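Local coordinates for beta-lactamase-like protein (PDB 6AUF) that binds two zinc ions and, as a metallo-beta-lactamase of the B3 type, probably hydrolyses the amide bond of beta-lactam antibiotics, at residues V66-G71 / G173-T178. Residues are numbered along the deposited sequence; the frame is centred on the assembly and turned at random.
Sequences VTSDDG and GRLALT
Leu-175 meets Val-66 and Ser-68 where the two beta-sheets of the metallo-beta-lactamase sandwich face each other. CD2 of Leu-175 lies 3.9 Å from CG1 of Val-66, the two side chains lying alongside each other and running opposite ways, while its CG packs 3.7 Å from CB of Ser-68. Val-66 holds CG1 anti to its own nitrogen (chi1 170°), which turns that methyl toward both leucines, CD1 of Leu-177 lying 4.2 Å away. Branched aliphatic side chains suit this buried layer, continued by Val-73 of strand 72-75 and Trp-194 of strand 190-197.

The polar part lies at the type I turn from Ser-68 to Gly-71. A small serine lets its CB meet the leucine while its hydroxyl folds back onto the turn, near the carbonyl oxygen of Gly-71, at a modelled distance too short to trust in detail. Beyond it, the carboxylate of Asp-70 lies over the alpha carbon of Gly-173, whose positive phi (57°) favours glycine. Arg-174 brings opposite charge nearby, its NH2 4.7 Å from Asp-69 OD2 and its NE 5.4 Å from Asp-70 OD2, but the charged atoms do not meet.

With no hydrogen bond across the interface, hydrophobic burial and ordinary van der Waals packing join the hairpins, with at most diffuse electrostatic attraction at the exposed edge.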
ATOM      1  N   VAL A  66       9.493   0.178   8.599  1.00 70.21           N
ATOM      2  CA  VAL A  66       9.077   0.182   9.992  1.00 67.22           C
ATOM      3  C   VAL A  66      10.185  -0.484  10.788  1.00 76.27           C
ATOM      4  O   VAL A  66      10.484  -1.664  10.572  1.00 77.37           O
ATOM      5  CB  VAL A  66       7.727  -0.530  10.185  1.00 59.00           C
ATOM      6  CG1 VAL A  66       7.430  -0.722  11.639  1.00 60.44           C
ATOM      7  CG2 VAL A  66       6.617   0.284   9.549  1.00 56.52           C
ATOM      8  N   THR A  67      10.810   0.275  11.682  1.00 84.31           N
ATOM      9  CA  THR A  67      12.103  -0.091  12.237  1.00 85.51           C
ATOM     10  C   THR A  67      12.009  -0.533  13.695  1.00 83.39           C
ATOM     11  O   THR A  67      11.199  -0.028  14.480  1.00 79.72           O
ATOM     12  CB  THR A  67      13.080   1.079  12.110  1.00 87.77           C
ATOM     13  OG1 THR A  67      12.397   2.291  12.443  1.00 92.85           O
ATOM     14  CG2 THR A  67      13.622   1.182  10.687  1.00 84.44           C
ATOM     15  N   SER A  68      12.856  -1.499  14.038  1.00 76.55           N
ATOM     16  CA  SER A  68      13.067  -1.921  15.408  1.00 84.88           C
ATOM     17  C   SER A  68      14.522  -2.337  15.536  1.00 90.13           C
ATOM     18  O   SER A  68      15.210  -2.554  14.537  1.00 94.66           O
ATOM     19  CB  SER A  68      12.150  -3.086  15.800  1.00 92.45           C
ATOM     20  OG  SER A  68      12.691  -4.330  15.373  1.00 93.32           O
ATOM     21  N   ASP A  69      14.988  -2.457  16.777  1.00 90.06           N
ATOM     22  CA  ASP A  69      16.297  -3.066  16.979  1.00101.58           C
ATOM     23  C   ASP A  69      16.291  -4.521  16.540  1.00108.99           C
ATOM     24  O   ASP A  69      17.314  -5.039  16.084  1.00110.63           O
ATOM     25  CB  ASP A  69      16.705  -2.954  18.443  1.00111.86           C
ATOM     26  CG  ASP A  69      16.569  -1.548  18.967  1.00123.08           C
ATOM     27  OD1 ASP A  69      16.954  -0.609  18.231  1.00129.50           O
ATOM     28  OD2 ASP A  69      16.058  -1.378  20.098  1.00123.71           O
ATOM     29  N   ASP A  70      15.138  -5.184  16.654  1.00113.96           N
ATOM     30  CA  ASP A  70      14.951  -6.590  16.319  1.00111.48           C
ATOM     31  C   ASP A  70      14.890  -6.842  14.821  1.00106.81           C
ATOM     32  O   ASP A  70      14.687  -7.990  14.409  1.00107.47           O
ATOM     33  CB  ASP A  70      13.672  -7.103  16.985  1.00113.37           C
ATOM     34  CG  ASP A  70      13.782  -7.148  18.497  1.00119.66           C
ATOM     35  OD1 ASP A  70      14.868  -7.508  19.000  1.00124.60           O
ATOM     36  OD2 ASP A  70      12.788  -6.824  19.182  1.00119.44           O
ATOM     37  N   GLY A  71      15.079  -5.817  14.007  1.00 99.29           N
ATOM     38  CA  GLY A  71      14.859  -5.900  12.579  1.00 88.49           C
ATOM     39  C   GLY A  71      13.717  -5.000  12.150  1.00 84.92           C
ATOM     40  O   GLY A  71      12.971  -4.453  12.964  1.00 93.16           O
ATOM     41  N   GLY A 173       9.976  -9.033  16.755  1.00 81.38           N
ATOM     42  CA  GLY A 173      10.238  -8.493  18.077  1.00 77.76           C
ATOM     43  C   GLY A 173       8.986  -7.826  18.604  1.00 83.92           C
ATOM     44  O   GLY A 173       7.879  -8.363  18.503  1.00 94.46           O
ATOM     45  N   ARG A 174       9.143  -6.625  19.145  1.00 83.79           N
ATOM     46  CA  ARG A 174       8.008  -5.879  19.669  1.00 81.04           C
ATOM     47  C   ARG A 174       7.196  -5.200  18.575  1.00 76.61           C
ATOM     48  O   ARG A 174       6.163  -4.592  18.874  1.00 76.22           O
ATOM     49  CB  ARG A 174       8.498  -4.855  20.689  1.00 85.07           C
ATOM     50  CG  ARG A 174       9.386  -5.484  21.749  1.00 92.35           C
ATOM     51  CD  ARG A 174      10.653  -4.686  21.982  1.00101.16           C
ATOM     52  NE  ARG A 174      10.376  -3.441  22.698  1.00109.29           N
ATOM     53  CZ  ARG A 174      11.306  -2.581  23.103  1.00113.24           C
ATOM     54  NH1 ARG A 174      10.945  -1.485  23.753  1.00114.56           N
ATOM     55  NH2 ARG A 174      12.594  -2.810  22.864  1.00115.27           N
ATOM     56  N   LEU A 175       7.631  -5.294  17.321  1.00 77.37           N
ATOM     57  CA  LEU A 175       6.811  -4.850  16.206  1.00 75.95           C
ATOM     58  C   LEU A 175       5.591  -5.747  16.052  1.00 81.98           C
ATOM     59  O   LEU A 175       5.671  -6.971  16.204  1.00 90.16           O
ATOM     60  CB  LEU A 175       7.607  -4.879  14.907  1.00 80.81           C
ATOM     61  CG  LEU A 175       8.734  -3.888  14.714  1.00 82.06           C
ATOM     62  CD1 LEU A 175       9.191  -3.959  13.276  1.00 90.30           C
ATOM     63  CD2 LEU A 175       8.220  -2.523  15.041  1.00 84.52           C
ATOM     64  N   ALA A 176       4.458  -5.129  15.730  1.00 71.87           N
ATOM     65  CA  ALA A 176       3.238  -5.880  15.460  1.00 65.81           C
ATOM     66  C   ALA A 176       2.464  -5.109  14.397  1.00 62.10           C
ATOM     67  O   ALA A 176       1.787  -4.128  14.713  1.00 66.59           O
ATOM     68  CB  ALA A 176       2.413  -6.080  16.725  1.00 59.94           C
ATOM     69  N   LEU A 177       2.580  -5.550  13.146  1.00 61.75           N
ATOM     70  CA  LEU A 177       1.793  -5.009  12.045  1.00 63.68           C
ATOM     71  C   LEU A 177       0.617  -5.943  11.780  1.00 64.91           C
ATOM     72  O   LEU A 177       0.803  -7.125  11.463  1.00 69.86           O
ATOM     73  CB  LEU A 177       2.645  -4.835  10.789  1.00 56.74           C
ATOM     74  CG  LEU A 177       3.724  -3.740  10.795  1.00 64.24           C
ATOM     75  CD1 LEU A 177       5.033  -4.203  11.453  1.00 56.50           C
ATOM     76  CD2 LEU A 177       3.985  -3.263   9.368  1.00 61.75           C
ATOM     77  N   THR A 178      -0.590  -5.426  11.913  1.00 61.67           N
ATOM     78  CA  THR A 178      -1.776  -6.261  11.822  1.00 56.85           C
ATOM     79  C   THR A 178      -2.545  -5.932  10.536  1.00 57.52           C
ATOM     80  O   THR A 178      -2.793  -4.760  10.222  1.00 63.81           O
ATOM     81  CB  THR A 178      -2.599  -6.109  13.106  1.00 55.38           C
ATOM     82  OG1 THR A 178      -3.989  -6.014  12.804  1.00 65.83           O
ATOM     83  CG2 THR A 178      -2.130  -4.878  13.892  1.00 79.37           C
TER